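Local coordinates for protein 2-hydroxymethyl glutarate dehydrogenase (Eubacterium barkeri, PDB 3CKY) that catalyses the NAD-dependent interconversion of 2-formylglutarate and (S)-2-hydroxymethylglutarate, a step of nicotinate fermentation, at residues C183-A186 / S187-E190; R215-A218 / M219-M223; G234-A237 / M238-H242. All coordinates share one frame; numbering follows the deposited sequence.

Interaction 1. Residues C183-A186 / S187-E190; sequences CNMA and SLAE
Met185 lays its methyl end beside Leu188 and Ala189, one turn further along helix 169-197, the long helix that opens the all-helical C-terminal domain of this beta-hydroxyacid dehydrogenase. The backbone here is regular alpha helix: Ser187 N bonds to Cys183 O, Leu188 N to Asn184 O and Ala189 N to Met185 O, the last at 2.9 Å. CG of Met185 stands anti to the backbone N (chi1 179°), and bends at the next two torsions bring CE back along the helix, 4.2 Å from Leu188 CD2 and 4.3 Å from Ala189 CB. These contacts are not especially short in themselves; what makes the apolar flank the closely packed one is its neighbours, since Met185 also touches Ile227 of helix 217-228 and Phe269 of helix 260-274, and Ala189 touches Trp289 of helix 286-293. The other flank is polar and, though buried in the tetramer, holds an ordered water. This water donates to Asn184 OD1 at 2.9 Å and also bonds Ser187 OG, bridging two side chains that do not touch directly. This is the flank that meets the second subunit, where Asn184 packs on its own counterpart, and Cys183 and Ser187 pack on Ser187 and Cys183 of that subunit. Glu190 reaches across the same interface: its OE1 bonds Thr262 and its OE2 the backbone N of Met261, both of the second subunit. With the carboxylate held in this way, a second water donates to two acceptors of the helix, Ala186 O at 2.7 Å and Glu190 OE2 at 2.6 Å.

Interaction 2. Residues R215-A218 / M219-M223; sequences RSYA and MEAKM
Ser216 OG caps the first turn of helix 217-228, accepting from Met219 N at 3.3 Å in a nearly straight N-cap bond (N-H...O 165°). The torsion that allows it sets OG between the backbone N and the carbonyl carbon (chi1 63°), facing the first turn. Met219, Glu220 and Ala218 are the residues most buried by the contact. Glu220 folds back over the same cap: its N bonds Ser216 O at 3.1 Å, while its bent side chain brings OE2 to 3.0 Å from that same oxygen. These are two acceptors, so the approach is not a bond and is probably somewhat unfavourable. The aliphatic part of Arg215 crosses the carboxylate, CD lying 3.9 Å from Glu220 OE2; with NE 4.9 Å from OE2, its positive charge may offset this weakly, and Arg215 of the second subunit also packs on Glu220. Ala218 gives its carbonyl to Lys222 N, closing the turn. Beside it Tyr217 extends its ring along the helix, and Ala221 CB sits over one face, 4.0 Å from the ring centroid, in a CH-pi contact. On the inner side, the extended Met219 touches Ile209 of helix 202-210, and Ala218 rests on Asn184 of helix 169-197. Arg215 and Tyr217 instead meet Tyr217 and Arg215 of the second subunit, so this helix start lies between the domain core and the subunit interface.

Interaction 3. Residues G234-A237 / M238-H242; sequences GGFA and MDLQH
Phe236 leans its ring against the first turn of helix 238-255, touching Leu240 and Gln241. Its CZ meets Leu240 CB at 3.7 Å, and CE2 comes equally near Gln241 CB. The ring can reach forward along the chain because CG is anti to the backbone N (chi1 -176°), which turns the side chain toward the helix that follows. Next to it, Ala237 CB touches Leu240 CD1 at 4.0 Å, so the leucine packs against two consecutive residues of the incoming loop.

Behind these side chains stands the backbone of Ala237, the N-cap residue. Its carbonyl oxygen receives two amides: Gln241 N at 3.1 Å in a straight bond (N-H...O 167°), and Leu240 N at 2.9 Å in a bent, weak one. The first is the opening i to i+4 bond of the helix, and His242 N continues the series to Met238 O.

Further out, Phe236 N bonds Asp281 OD1, the backbones of Phe236 and Met238 pair with those of Met282 and Glu280, and Asp239 makes a salt bridge to Arg273 of helix 260-274. The Phe236 side chain is about 7 Å from that of Lys174, the active-site lysine by similarity, and Leu240 about 5 Å from Lys243, which by similarity binds NAD(+).

Between the two segments the contact is apolar apart from the Ala237 carbonyl, which accepts two hydrogen bonds, one of them weak. No side-chain charge takes part there, which implies that charge acts on this helix start from outside the contact, through Arg273 on Asp239 and the Asp281 carboxylate on Phe236 N.

In the fold
The three interactions follow one another along the chain, all in the helical C-terminal domain: interaction 1 in the middle of helix 169-197, interaction 2 at the start of helix 217-228 and interaction 3 at the start of helix 238-255. Interactions 1 and 2, with centres 10 Å apart, pack directly, Leu188 CD2 lying 3.5 Å from Met219 CA, and both face the second subunit. Interaction 3 has its centre about 15 Å from that of interaction 2, meeting it where Lys222, salt-bridged to Asp281, comes beside Phe236. The set thus runs from the subunit interface of the tetramer toward the probable active site.

Interaction 1. Residues C183-A186 / S187-E190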
ATOM      1  N   CYS A 183       9.624   1.740  -9.415  1.00 39.31           N
ATOM      2  CA  CYS A 183       9.824   1.365  -8.020  1.00 39.49           C
ATOM      3  C   CYS A 183      11.176   1.848  -7.487  1.00 39.37           C
ATOM      4  O   CYS A 183      11.262   2.383  -6.377  1.00 39.55           O
ATOM      5  CB  CYS A 183       9.724  -0.151  -7.842  1.00 39.60           C
ATOM      6  SG  CYS A 183       8.059  -0.855  -7.997  1.00 40.78           S
ATOM      7  N   ASN A 184      12.224   1.643  -8.278  1.00 39.36           N
ATOM      8  CA  ASN A 184      13.578   1.967  -7.858  1.00 39.30           C
ATOM      9  C   ASN A 184      13.702   3.464  -7.638  1.00 39.44           C
ATOM     10  O   ASN A 184      14.353   3.903  -6.699  1.00 39.50           O
ATOM     11  CB  ASN A 184      14.607   1.471  -8.891  1.00 39.33           C
ATOM     12  CG  ASN A 184      14.675  -0.036  -8.978  1.00 39.41           C
ATOM     13  OD1 ASN A 184      14.132  -0.753  -8.133  1.00 40.35           O
ATOM     14  ND2 ASN A 184      15.351  -0.532 -10.001  1.00 38.91           N
ATOM     15  N   MET A 185      13.040   4.246  -8.492  1.00 39.55           N
ATOM     16  CA  MET A 185      13.044   5.688  -8.361  1.00 39.37           C
ATOM     17  C   MET A 185      12.264   6.148  -7.131  1.00 39.33           C
ATOM     18  O   MET A 185      12.744   6.978  -6.355  1.00 39.50           O
ATOM     19  CB  MET A 185      12.472   6.339  -9.611  1.00 39.23           C
ATOM     20  CG  MET A 185      12.403   7.895  -9.557  1.00 39.70           C
ATOM     21  SD  MET A 185      14.001   8.737  -9.527  1.00 41.08           S
ATOM     22  CE  MET A 185      14.030   9.465  -7.884  1.00 39.04           C
ATOM     23  N   ALA A 186      11.065   5.611  -6.950  1.00 39.05           N
ATOM     24  CA  ALA A 186      10.277   5.917  -5.762  1.00 39.19           C
ATOM     25  C   ALA A 186      11.068   5.629  -4.464  1.00 38.91           C
ATOM     26  O   ALA A 186      11.040   6.415  -3.522  1.00 39.00           O
ATOM     27  CB  ALA A 186       8.938   5.130  -5.783  1.00 38.45           C
ATOM     28  N   SER A 187      11.762   4.496  -4.425  1.00 39.01           N
ATOM     29  CA  SER A 187      12.581   4.142  -3.269  1.00 39.21           C
ATOM     30  C   SER A 187      13.738   5.130  -3.085  1.00 39.33           C
ATOM     31  O   SER A 187      14.034   5.574  -1.980  1.00 39.14           O
ATOM     32  CB  SER A 187      13.131   2.722  -3.426  1.00 39.56           C
ATOM     33  OG  SER A 187      12.096   1.760  -3.556  1.00 39.11           O
ATOM     34  N   LEU A 188      14.378   5.478  -4.191  1.00 39.50           N
ATOM     35  CA  LEU A 188      15.483   6.441  -4.187  1.00 39.38           C
ATOM     36  C   LEU A 188      15.047   7.803  -3.629  1.00 39.51           C
ATOM     37  O   LEU A 188      15.758   8.429  -2.821  1.00 39.23           O
ATOM     38  CB  LEU A 188      16.047   6.596  -5.607  1.00 39.23           C
ATOM     39  CG  LEU A 188      17.314   7.457  -5.743  1.00 39.58           C
ATOM     40  CD1 LEU A 188      18.486   6.885  -4.907  1.00 37.53           C
ATOM     41  CD2 LEU A 188      17.691   7.631  -7.206  1.00 38.59           C
ATOM     42  N   ALA A 189      13.865   8.242  -4.039  1.00 39.37           N
ATOM     43  CA  ALA A 189      13.334   9.540  -3.623  1.00 39.55           C
ATOM     44  C   ALA A 189      13.331   9.721  -2.094  1.00 39.93           C
ATOM     45  O   ALA A 189      13.916  10.694  -1.566  1.00 39.44           O
ATOM     46  CB  ALA A 189      11.934   9.732  -4.186  1.00 39.24           C
ATOM     47  N   GLU A 190      12.670   8.785  -1.396  1.00 39.81           N
ATOM     48  CA  GLU A 190      12.574   8.850   0.064  1.00 39.60           C
ATOM     49  C   GLU A 190      13.933   8.611   0.738  1.00 39.51           C
ATOM     50  O   GLU A 190      14.243   9.239   1.764  1.00 39.26           O
ATOM     51  CB  GLU A 190      11.504   7.892   0.594  1.00 39.54           C
ATOM     52  CG  GLU A 190      11.845   6.395   0.469  1.00 40.24           C
ATOM     53  CD  GLU A 190      10.685   5.481   0.836  1.00 40.18           C
ATOM     54  OE1 GLU A 190      10.874   4.533   1.640  1.00 41.30           O
ATOM     55  OE2 GLU A 190       9.578   5.702   0.304  1.00 39.62           O
TER
HETATM   56  O   HOH W   1      12.885  -0.387  -5.492  1.00 31.41           O
HETATM   57  O   HOH W   2       9.111   7.245  -1.768  1.00 37.73           O

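Interaction 2. Residues R215-A218 / M219-M223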
ATOM      1  N   ARG A 215      22.802   0.571  -5.374  1.00 42.97           N
ATOM      2  CA  ARG A 215      22.767   1.228  -6.678  1.00 43.34           C
ATOM      3  C   ARG A 215      21.753   0.617  -7.636  1.00 42.91           C
ATOM      4  O   ARG A 215      21.380  -0.543  -7.523  1.00 42.53           O
ATOM      5  CB  ARG A 215      24.143   1.271  -7.333  1.00 43.73           C
ATOM      6  CG  ARG A 215      24.661  -0.069  -7.884  1.00 45.20           C
ATOM      7  CD  ARG A 215      26.015   0.135  -8.548  1.00 45.71           C
ATOM      8  NE  ARG A 215      26.691  -1.129  -8.837  1.00 47.65           N
ATOM      9  CZ  ARG A 215      27.502  -1.773  -7.996  1.00 49.37           C
ATOM     10  NH1 ARG A 215      27.786  -1.280  -6.794  1.00 50.28           N
ATOM     11  NH2 ARG A 215      28.048  -2.927  -8.373  1.00 50.20           N
ATOM     12  N   SER A 216      21.282   1.455  -8.545  1.00 42.41           N
ATOM     13  CA  SER A 216      20.365   1.052  -9.588  1.00 42.52           C
ATOM     14  C   SER A 216      20.584   1.957 -10.784  1.00 42.48           C
ATOM     15  O   SER A 216      21.199   3.010 -10.661  1.00 42.42           O
ATOM     16  CB  SER A 216      18.915   1.159  -9.103  1.00 42.61           C
ATOM     17  OG  SER A 216      18.552   2.505  -8.788  1.00 41.37           O
ATOM     18  N   TYR A 217      20.095   1.545 -11.943  1.00 42.71           N
ATOM     19  CA  TYR A 217      20.120   2.411 -13.104  1.00 42.92           C
ATOM     20  C   TYR A 217      19.327   3.705 -12.844  1.00 42.58           C
ATOM     21  O   TYR A 217      19.757   4.780 -13.221  1.00 42.13           O
ATOM     22  CB  TYR A 217      19.594   1.687 -14.344  1.00 43.51           C
ATOM     23  CG  TYR A 217      19.499   2.607 -15.510  1.00 43.29           C
ATOM     24  CD1 TYR A 217      20.615   2.893 -16.281  1.00 44.91           C
ATOM     25  CD2 TYR A 217      18.314   3.249 -15.811  1.00 44.75           C
ATOM     26  CE1 TYR A 217      20.542   3.782 -17.353  1.00 45.10           C
ATOM     27  CE2 TYR A 217      18.230   4.128 -16.871  1.00 44.44           C
ATOM     28  CZ  TYR A 217      19.345   4.380 -17.634  1.00 44.57           C
ATOM     29  OH  TYR A 217      19.253   5.250 -18.672  1.00 45.93           O
ATOM     30  N   ALA A 218      18.175   3.584 -12.192  1.00 42.99           N
ATOM     31  CA  ALA A 218      17.393   4.762 -11.753  1.00 43.31           C
ATOM     32  C   ALA A 218      18.280   5.831 -11.105  1.00 43.48           C
ATOM     33  O   ALA A 218      18.259   6.999 -11.498  1.00 43.30           O
ATOM     34  CB  ALA A 218      16.288   4.361 -10.811  1.00 42.41           C
ATOM     35  N   MET A 219      19.075   5.432 -10.123  1.00 44.32           N
ATOM     36  CA  MET A 219      19.976   6.364  -9.481  1.00 44.83           C
ATOM     37  C   MET A 219      21.039   6.893 -10.456  1.00 44.55           C
ATOM     38  O   MET A 219      21.325   8.097 -10.473  1.00 44.35           O
ATOM     39  CB  MET A 219      20.638   5.720  -8.272  1.00 44.95           C
ATOM     40  CG  MET A 219      21.619   6.636  -7.579  1.00 45.40           C
ATOM     41  SD  MET A 219      22.208   5.965  -6.042  1.00 48.59           S
ATOM     42  CE  MET A 219      23.085   7.376  -5.382  1.00 48.68           C
ATOM     43  N   GLU A 220      21.626   6.008 -11.258  1.00 44.75           N
ATOM     44  CA  GLU A 220      22.670   6.418 -12.200  1.00 45.66           C
ATOM     45  C   GLU A 220      22.157   7.438 -13.204  1.00 44.69           C
ATOM     46  O   GLU A 220      22.802   8.446 -13.455  1.00 44.11           O
ATOM     47  CB  GLU A 220      23.246   5.211 -12.936  1.00 46.11           C
ATOM     48  CG  GLU A 220      24.201   4.388 -12.081  1.00 49.57           C
ATOM     49  CD  GLU A 220      24.009   2.883 -12.228  1.00 50.29           C
ATOM     50  OE1 GLU A 220      23.855   2.418 -13.394  1.00 56.44           O
ATOM     51  OE2 GLU A 220      24.008   2.180 -11.175  1.00 53.67           O
ATOM     52  N   ALA A 221      20.974   7.186 -13.742  1.00 44.16           N
ATOM     53  CA  ALA A 221      20.398   8.052 -14.761  1.00 44.06           C
ATOM     54  C   ALA A 221      19.935   9.414 -14.220  1.00 43.78           C
ATOM     55  O   ALA A 221      20.072  10.438 -14.907  1.00 43.55           O
ATOM     56  CB  ALA A 221      19.241   7.354 -15.446  1.00 43.44           C
ATOM     57  N   LYS A 222      19.396   9.434 -13.009  1.00 43.74           N
ATOM     58  CA  LYS A 222      18.661  10.605 -12.539  1.00 44.29           C
ATOM     59  C   LYS A 222      19.407  11.500 -11.547  1.00 44.52           C
ATOM     60  O   LYS A 222      19.217  12.704 -11.545  1.00 44.17           O
ATOM     61  CB  LYS A 222      17.325  10.171 -11.935  1.00 43.77           C
ATOM     62  CG  LYS A 222      16.445   9.328 -12.872  1.00 43.16           C
ATOM     63  CD  LYS A 222      16.172  10.003 -14.196  1.00 42.25           C
ATOM     64  CE  LYS A 222      15.219   9.193 -15.059  1.00 41.80           C
ATOM     65  NZ  LYS A 222      14.993   9.850 -16.389  1.00 40.87           N
ATOM     66  N   MET A 223      20.251  10.907 -10.719  1.00 45.40           N
ATOM     67  CA  MET A 223      20.825  11.609  -9.572  1.00 46.11           C
ATOM     68  C   MET A 223      21.569  12.900  -9.952  1.00 45.99           C
ATOM     69  O   MET A 223      21.237  13.991  -9.521  1.00 46.08           O
ATOM     70  CB  MET A 223      21.765  10.654  -8.826  1.00 46.66           C
ATOM     71  CG  MET A 223      22.445  11.237  -7.610  1.00 47.35           C
ATOM     72  SD  MET A 223      21.251  11.530  -6.325  1.00 52.08           S
ATOM     73  CE  MET A 223      22.344  11.962  -4.938  1.00 48.19           C
TER

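Interaction 3. Residues G234-A237 / M238-H242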
ATOM      1  N   GLY A 234      12.617  17.746 -19.400  1.00 43.09           N
ATOM      2  CA  GLY A 234      12.956  16.640 -20.280  1.00 42.64           C
ATOM      3  C   GLY A 234      12.981  15.331 -19.521  1.00 42.67           C
ATOM      4  O   GLY A 234      12.232  15.145 -18.560  1.00 42.45           O
ATOM      5  N   GLY A 235      13.861  14.440 -19.964  1.00 42.45           N
ATOM      6  CA  GLY A 235      13.960  13.101 -19.408  1.00 42.37           C
ATOM      7  C   GLY A 235      12.738  12.270 -19.752  1.00 42.36           C
ATOM      8  O   GLY A 235      12.236  12.301 -20.874  1.00 42.44           O
ATOM      9  N   PHE A 236      12.259  11.525 -18.769  1.00 42.56           N
ATOM     10  CA  PHE A 236      11.136  10.629 -18.956  1.00 42.10           C
ATOM     11  C   PHE A 236       9.990  11.141 -18.078  1.00 41.61           C
ATOM     12  O   PHE A 236      10.062  11.081 -16.845  1.00 41.15           O
ATOM     13  CB  PHE A 236      11.557   9.212 -18.588  1.00 42.69           C
ATOM     14  CG  PHE A 236      10.495   8.196 -18.827  1.00 43.35           C
ATOM     15  CD1 PHE A 236       9.932   8.049 -20.091  1.00 44.42           C
ATOM     16  CD2 PHE A 236      10.051   7.384 -17.797  1.00 44.29           C
ATOM     17  CE1 PHE A 236       8.942   7.110 -20.316  1.00 44.75           C
ATOM     18  CE2 PHE A 236       9.054   6.455 -18.019  1.00 44.85           C
ATOM     19  CZ  PHE A 236       8.503   6.305 -19.278  1.00 43.99           C
ATOM     20  N   ALA A 237       8.949  11.649 -18.734  1.00 40.82           N
ATOM     21  CA  ALA A 237       7.845  12.334 -18.057  1.00 40.83           C
ATOM     22  C   ALA A 237       7.234  11.499 -16.946  1.00 40.34           C
ATOM     23  O   ALA A 237       7.007  10.299 -17.106  1.00 40.16           O
ATOM     24  CB  ALA A 237       6.749  12.756 -19.064  1.00 40.17           C
ATOM     25  N   MET A 238       6.976  12.156 -15.818  1.00 40.36           N
ATOM     26  CA  MET A 238       6.354  11.508 -14.663  1.00 40.34           C
ATOM     27  C   MET A 238       5.011  10.862 -15.043  1.00 40.22           C
ATOM     28  O   MET A 238       4.694   9.773 -14.568  1.00 40.13           O
ATOM     29  CB  MET A 238       6.170  12.520 -13.535  1.00 40.06           C
ATOM     30  CG  MET A 238       5.776  11.886 -12.209  1.00 40.22           C
ATOM     31  SD  MET A 238       5.500  13.079 -10.899  1.00 40.85           S
ATOM     32  CE  MET A 238       7.120  13.835 -10.698  1.00 38.50           C
ATOM     33  N   ASP A 239       4.241  11.533 -15.906  1.00 40.17           N
ATOM     34  CA  ASP A 239       2.973  10.988 -16.395  1.00 40.28           C
ATOM     35  C   ASP A 239       3.177   9.640 -17.066  1.00 40.25           C
ATOM     36  O   ASP A 239       2.363   8.738 -16.902  1.00 40.31           O
ATOM     37  CB  ASP A 239       2.291  11.943 -17.383  1.00 39.91           C
ATOM     38  CG  ASP A 239       1.697  13.181 -16.714  1.00 39.69           C
ATOM     39  OD1 ASP A 239       1.246  13.116 -15.545  1.00 38.56           O
ATOM     40  OD2 ASP A 239       1.661  14.240 -17.363  1.00 39.74           O
ATOM     41  N   LEU A 240       4.269   9.504 -17.812  1.00 40.25           N
ATOM     42  CA  LEU A 240       4.522   8.282 -18.566  1.00 40.33           C
ATOM     43  C   LEU A 240       4.960   7.129 -17.665  1.00 40.08           C
ATOM     44  O   LEU A 240       4.497   6.005 -17.809  1.00 39.96           O
ATOM     45  CB  LEU A 240       5.531   8.539 -19.676  1.00 40.16           C
ATOM     46  CG  LEU A 240       5.044   9.501 -20.755  1.00 42.16           C
ATOM     47  CD1 LEU A 240       6.159   9.806 -21.765  1.00 41.90           C
ATOM     48  CD2 LEU A 240       3.777   8.951 -21.464  1.00 42.62           C
ATOM     49  N   GLN A 241       5.838   7.421 -16.720  1.00 40.16           N
ATOM     50  CA  GLN A 241       6.237   6.443 -15.719  1.00 40.22           C
ATOM     51  C   GLN A 241       5.042   5.953 -14.882  1.00 40.10           C
ATOM     52  O   GLN A 241       4.948   4.777 -14.562  1.00 39.66           O
ATOM     53  CB  GLN A 241       7.307   7.040 -14.794  1.00 40.01           C
ATOM     54  CG  GLN A 241       7.752   6.096 -13.687  1.00 40.35           C
ATOM     55  CD  GLN A 241       8.355   4.794 -14.231  1.00 41.17           C
ATOM     56  OE1 GLN A 241       7.689   3.751 -14.288  1.00 43.01           O
ATOM     57  NE2 GLN A 241       9.613   4.852 -14.642  1.00 40.95           N
ATOM     58  N   HIS A 242       4.163   6.884 -14.512  1.00 40.26           N
ATOM     59  CA  HIS A 242       2.920   6.582 -13.819  1.00 40.54           C
ATOM     60  C   HIS A 242       2.007   5.677 -14.660  1.00 40.49           C
ATOM     61  O   HIS A 242       1.456   4.703 -14.153  1.00 40.27           O
ATOM     62  CB  HIS A 242       2.174   7.886 -13.457  1.00 40.50           C
ATOM     63  CG  HIS A 242       0.904   7.651 -12.700  1.00 40.59           C
ATOM     64  ND1 HIS A 242       0.893   7.392 -11.346  1.00 41.92           N
ATOM     65  CD2 HIS A 242      -0.385   7.576 -13.111  1.00 39.65           C
ATOM     66  CE1 HIS A 242      -0.355   7.201 -10.953  1.00 40.69           C
ATOM     67  NE2 HIS A 242      -1.145   7.302 -12.005  1.00 40.06           N
TER